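PDB 3E0U: glutathione peroxidase from Trypanosoma cruzi, which probably reduces hydroperoxides, acting as a thioredoxin-fold peroxidase. Local coordinates for residues F59-F64 and A90-M95; P65-A70 and M95-V100. All coordinates share one frame; numbering follows the deposited sequence.

Interaction 1 (F59-F64 and A90-M95)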
# COMPACT_ATOMS: atom_id res chain seq x y z
N PHE A 59 10.85 -7.37 -3.05
CA PHE A 59 9.73 -6.71 -2.36
C PHE A 59 9.83 -5.17 -2.24
O PHE A 59 10.92 -4.61 -2.29
CB PHE A 59 9.55 -7.35 -1.00
CG PHE A 59 8.48 -6.73 -0.16
CD1 PHE A 59 7.14 -7.13 -0.31
CD2 PHE A 59 8.84 -5.91 0.92
CE1 PHE A 59 6.16 -6.66 0.57
CE2 PHE A 59 7.89 -5.42 1.78
CZ PHE A 59 6.55 -5.74 1.59
N THR A 60 8.69 -4.48 -2.31
CA THR A 60 8.71 -3.04 -2.08
C THR A 60 7.45 -2.66 -1.34
O THR A 60 6.51 -3.46 -1.21
CB THR A 60 8.81 -2.19 -3.38
OG1 THR A 60 9.33 -0.89 -3.07
CG2 THR A 60 7.43 -2.06 -4.12
N VAL A 61 7.50 -1.47 -0.74
CA VAL A 61 6.30 -0.87 -0.23
C VAL A 61 6.03 0.44 -0.92
O VAL A 61 6.94 1.19 -1.24
CB VAL A 61 6.18 -0.82 1.34
CG1 VAL A 61 7.37 -1.37 2.06
CG2 VAL A 61 5.63 0.54 1.87
N LEU A 62 4.77 0.61 -1.28
CA LEU A 62 4.32 1.79 -1.98
C LEU A 62 3.37 2.58 -1.06
O LEU A 62 2.49 1.98 -0.50
CB LEU A 62 3.55 1.35 -3.24
CG LEU A 62 4.22 1.29 -4.63
CD1 LEU A 62 5.70 1.08 -4.64
CD2 LEU A 62 3.52 0.47 -5.67
N ALA A 63 3.62 3.88 -0.86
CA ALA A 63 2.78 4.75 -0.01
C ALA A 63 2.03 5.72 -0.87
O ALA A 63 2.65 6.46 -1.66
CB ALA A 63 3.61 5.53 0.99
N PHE A 64 0.70 5.70 -0.73
CA PHE A 64 -0.16 6.64 -1.44
C PHE A 64 -0.65 7.67 -0.43
O PHE A 64 -1.62 7.38 0.30
CB PHE A 64 -1.39 5.94 -2.07
CG PHE A 64 -1.09 5.21 -3.36
CD1 PHE A 64 -0.64 3.91 -3.34
CD2 PHE A 64 -1.22 5.87 -4.60
CE1 PHE A 64 -0.27 3.23 -4.53
CE2 PHE A 64 -0.96 5.17 -5.83
CZ PHE A 64 -0.43 3.86 -5.78
N ALA A 90 9.89 8.80 3.85
CA ALA A 90 10.13 7.38 4.02
C ALA A 90 11.23 6.95 3.09
O ALA A 90 11.55 7.67 2.16
CB ALA A 90 8.83 6.58 3.74
N ASP A 91 11.77 5.76 3.32
CA ASP A 91 12.79 5.12 2.45
C ASP A 91 12.15 4.44 1.23
O ASP A 91 12.79 4.21 0.20
CB ASP A 91 13.59 4.09 3.24
CG ASP A 91 14.47 4.71 4.29
OD1 ASP A 91 14.83 5.90 4.09
OD2 ASP A 91 14.91 3.99 5.24
N PHE A 92 10.89 4.06 1.35
CA PHE A 92 10.20 3.46 0.24
C PHE A 92 9.55 4.55 -0.61
O PHE A 92 9.47 5.72 -0.20
CB PHE A 92 9.19 2.37 0.72
CG PHE A 92 8.34 2.78 1.91
CD1 PHE A 92 7.27 3.65 1.75
CD2 PHE A 92 8.71 2.43 3.20
CE1 PHE A 92 6.57 4.15 2.86
CE2 PHE A 92 7.98 2.90 4.30
CZ PHE A 92 6.92 3.76 4.13
N PRO A 93 9.17 4.19 -1.86
CA PRO A 93 8.46 5.03 -2.87
C PRO A 93 7.15 5.71 -2.40
O PRO A 93 6.28 5.04 -1.87
CB PRO A 93 8.14 4.03 -3.98
CG PRO A 93 9.35 3.01 -3.86
CD PRO A 93 9.49 2.84 -2.37
N ILE A 94 7.14 7.04 -2.34
CA ILE A 94 5.92 7.77 -1.99
C ILE A 94 5.34 8.14 -3.35
O ILE A 94 6.08 8.52 -4.27
CB ILE A 94 6.16 9.14 -1.18
CG1 ILE A 94 7.31 9.13 -0.13
CG2 ILE A 94 4.85 9.77 -0.70
CD1 ILE A 94 7.48 7.93 0.66
N MET A 95 4.03 8.04 -3.49
CA MET A 95 3.34 8.38 -4.72
C MET A 95 2.66 9.75 -4.61
O MET A 95 2.61 10.29 -3.54
CB MET A 95 2.26 7.33 -4.97
CG MET A 95 2.80 5.86 -5.11
SD MET A 95 3.79 5.51 -6.61
CE MET A 95 5.49 5.59 -6.04

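Interaction 2 (P65-A70 and M95-V100)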
# COMPACT_ATOMS: atom_id res chain seq x y z
N PRO A 65 -0.09 8.91 -0.48
CA PRO A 65 -0.53 9.99 0.41
C PRO A 65 -1.97 10.31 0.11
O PRO A 65 -2.38 10.31 -1.04
CB PRO A 65 0.37 11.20 0.03
CG PRO A 65 1.51 10.61 -0.75
CD PRO A 65 0.88 9.40 -1.46
N CYS A 66 -2.70 10.61 1.17
CA CYS A 66 -4.11 10.83 1.08
C CYS A 66 -4.55 11.67 2.27
O CYS A 66 -4.37 11.26 3.41
CB CYS A 66 -4.78 9.46 1.09
SG CYS A 66 -6.50 9.46 1.05
N ASN A 67 -5.09 12.85 2.03
CA ASN A 67 -5.45 13.71 3.17
C ASN A 67 -6.89 13.52 3.68
O ASN A 67 -7.39 14.35 4.45
CB ASN A 67 -5.04 15.20 2.93
CG ASN A 67 -5.73 15.85 1.69
OD1 ASN A 67 -5.56 17.06 1.42
ND2 ASN A 67 -6.55 15.08 1.00
N GLN A 68 -7.39 12.29 3.51
CA GLN A 68 -8.81 11.91 3.74
C GLN A 68 -9.17 11.41 5.15
O GLN A 68 -10.36 11.14 5.44
CB GLN A 68 -9.19 10.85 2.70
CG GLN A 68 -10.60 10.92 2.14
CD GLN A 68 -10.70 10.51 0.63
OE1 GLN A 68 -11.70 10.83 -0.04
NE2 GLN A 68 -9.69 9.83 0.13
N PHE A 69 -8.18 11.28 6.03
CA PHE A 69 -8.47 10.87 7.41
C PHE A 69 -7.76 11.68 8.47
O PHE A 69 -7.22 11.11 9.42
CB PHE A 69 -8.16 9.39 7.62
CG PHE A 69 -8.71 8.51 6.56
CD1 PHE A 69 -10.07 8.24 6.50
CD2 PHE A 69 -7.88 7.98 5.58
CE1 PHE A 69 -10.58 7.44 5.49
CE2 PHE A 69 -8.38 7.17 4.60
CZ PHE A 69 -9.74 6.91 4.55
N ALA A 70 -7.74 13.00 8.31
CA ALA A 70 -7.12 13.88 9.32
C ALA A 70 -8.14 14.32 10.36
O ALA A 70 -8.06 15.43 10.87
CB ALA A 70 -6.48 15.11 8.68
N MET A 95 4.03 8.04 -3.49
CA MET A 95 3.34 8.38 -4.72
C MET A 95 2.66 9.75 -4.61
O MET A 95 2.61 10.29 -3.54
CB MET A 95 2.26 7.33 -4.97
CG MET A 95 2.80 5.86 -5.11
SD MET A 95 3.79 5.51 -6.61
CE MET A 95 5.49 5.59 -6.04
N ALA A 96 2.00 10.22 -5.68
CA ALA A 96 1.28 11.47 -5.68
C ALA A 96 -0.01 11.23 -4.90
O ALA A 96 -0.54 10.08 -4.86
CB ALA A 96 0.99 11.97 -7.15
N LYS A 97 -0.42 12.27 -4.15
CA LYS A 97 -1.61 12.23 -3.33
C LYS A 97 -2.81 11.88 -4.20
O LYS A 97 -2.89 12.32 -5.34
CB LYS A 97 -1.80 13.57 -2.59
CG LYS A 97 -3.09 13.62 -1.71
CD LYS A 97 -3.05 14.65 -0.63
CE LYS A 97 -2.88 16.05 -1.21
NZ LYS A 97 -1.44 16.49 -1.34
N ILE A 98 -3.68 11.02 -3.68
CA ILE A 98 -4.86 10.55 -4.38
C ILE A 98 -6.00 10.53 -3.36
O ILE A 98 -5.78 10.77 -2.19
CB ILE A 98 -4.68 9.08 -4.96
CG1 ILE A 98 -4.38 8.05 -3.83
CG2 ILE A 98 -3.62 9.07 -6.09
CD1 ILE A 98 -4.70 6.59 -4.17
N ASP A 99 -7.22 10.30 -3.81
CA ASP A 99 -8.30 10.01 -2.91
C ASP A 99 -8.42 8.48 -3.00
O ASP A 99 -8.15 7.90 -4.04
CB ASP A 99 -9.60 10.71 -3.37
CG ASP A 99 -9.56 12.26 -3.19
OD1 ASP A 99 -8.99 12.74 -2.20
OD2 ASP A 99 -10.11 13.01 -4.01
N VAL A 100 -8.78 7.82 -1.90
CA VAL A 100 -8.91 6.37 -1.89
C VAL A 100 -10.36 5.95 -1.79
O VAL A 100 -10.66 4.77 -2.04
CB VAL A 100 -8.06 5.67 -0.75
CG1 VAL A 100 -6.59 5.97 -0.93
CG2 VAL A 100 -8.50 6.14 0.58
O HOH W 1 -9.25 14.85 -0.93

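Interaction 1 (F59-F64 and A90-M95)
The outermost strand of the central sheet, 60-65, is joined along its outer edge by the extended run Phe-92 to Met-95, and the two backbones meet at a single bridge between Ala-63 and Ile-94. Ala-63 supplies both bonds: its N donates to Pro-93 O (3.1 Å, 168° at the hydrogen), and its O accepts Met-95 N at 2.8 Å. The same oxygen also receives a CA-H contact from Ile-94. The strand's other edge pairs with strand 28-33 through residues such as Leu-62 and Phe-64, so in this thioredoxin fold the run 92-95 follows the outer strand in the same general direction and touches it at one bridge without forming a further strand. On the side facing helix 43-54, Val-61 CG2 sits over one face of the Phe-92 ring, 3.6 Å from its centroid, while Ala-63 CB meets the ring edge at CE1 (3.8 Å). Phe-92 CG stands between its backbone N and carbonyl carbon (chi1 45°), which brings the ring back against the strand. On the other side of the sheet, Met-95 CG lies over the centre of the Phe-64 ring at 3.8 Å, a CH-pi contact, and the bent thioether chain brings SD to 5.1 Å from the same centroid, an oblique Met-aromatic contact. On the same side as Phe-64, Leu-62 CD1 packs on Pro-93 CB at 3.9 Å.

Interaction 2 (P65-A70 and M95-V100)
Cys-66 SG and the Phe-69 ring both touch Val-100 CG2 at the apolar centre of this contact. Cys-66 SG is anti to its own backbone N (chi1 178°), which places it 3.9 Å from Val-100 CG2, and Phe-69 CE2 reaches the same methyl at 4.2 Å, the ring meeting it obliquely. Val-100 and Ile-98 also lean on Tyr-109 of helix 107-115, so this apolar patch joins the loop after the strand to that helix. Pro-65, at the end of strand 60-65, packs its CB against Lys-97 CB at 4.1 Å. Between the backbones, Ile-98 N donates to Pro-65 O at 3.0 Å, and Lys-97 CA adds a CA-H contact to the same oxygen, at 148° at the hydrogen. Toward solvent, the Lys-97 side chain runs across that of Asn-67 at about a right angle, and its methylene CD comes 3.7 Å from Asn-67 CG; the contact is made by the aliphatic part of the lysine. At the polar edge, one water donates to Asp-99 OD1 at a short 2.5 Å and accepts a weak bond from Asn-67 ND2. Asn-67 also touches Ser-35, and its side chain is about 10 Å from that of Cys-37, the predicted active-site residue. Chemically, one backbone bond and apolar packing hold the inner part, whereas a carboxylate and an amide are bridged by one water, weakly on the amide side, so this polar link is probably the looser part of the contact.

After strand 28-33 and helix 43-54, strand 60-65 runs straight from the 59-64 segment of interaction 1 into the 65-70 segment of interaction 2. The chain then makes a long excursion, partly unmodelled at 72-82, and returns through 90-95 to close the loop of interaction 1. It continues at once through 95-100, closing the loop of interaction 2, before helix 107-115. The two loops therefore cross, each pair of segments following in the same order, with Met-95 common to both. Ile-94 CG2 on Pro-65 CG and Phe-64 CD2 on Ile-98 CD1 join them directly. Together they fasten the returning chain to the sheet edge and lead it toward helix 107-115.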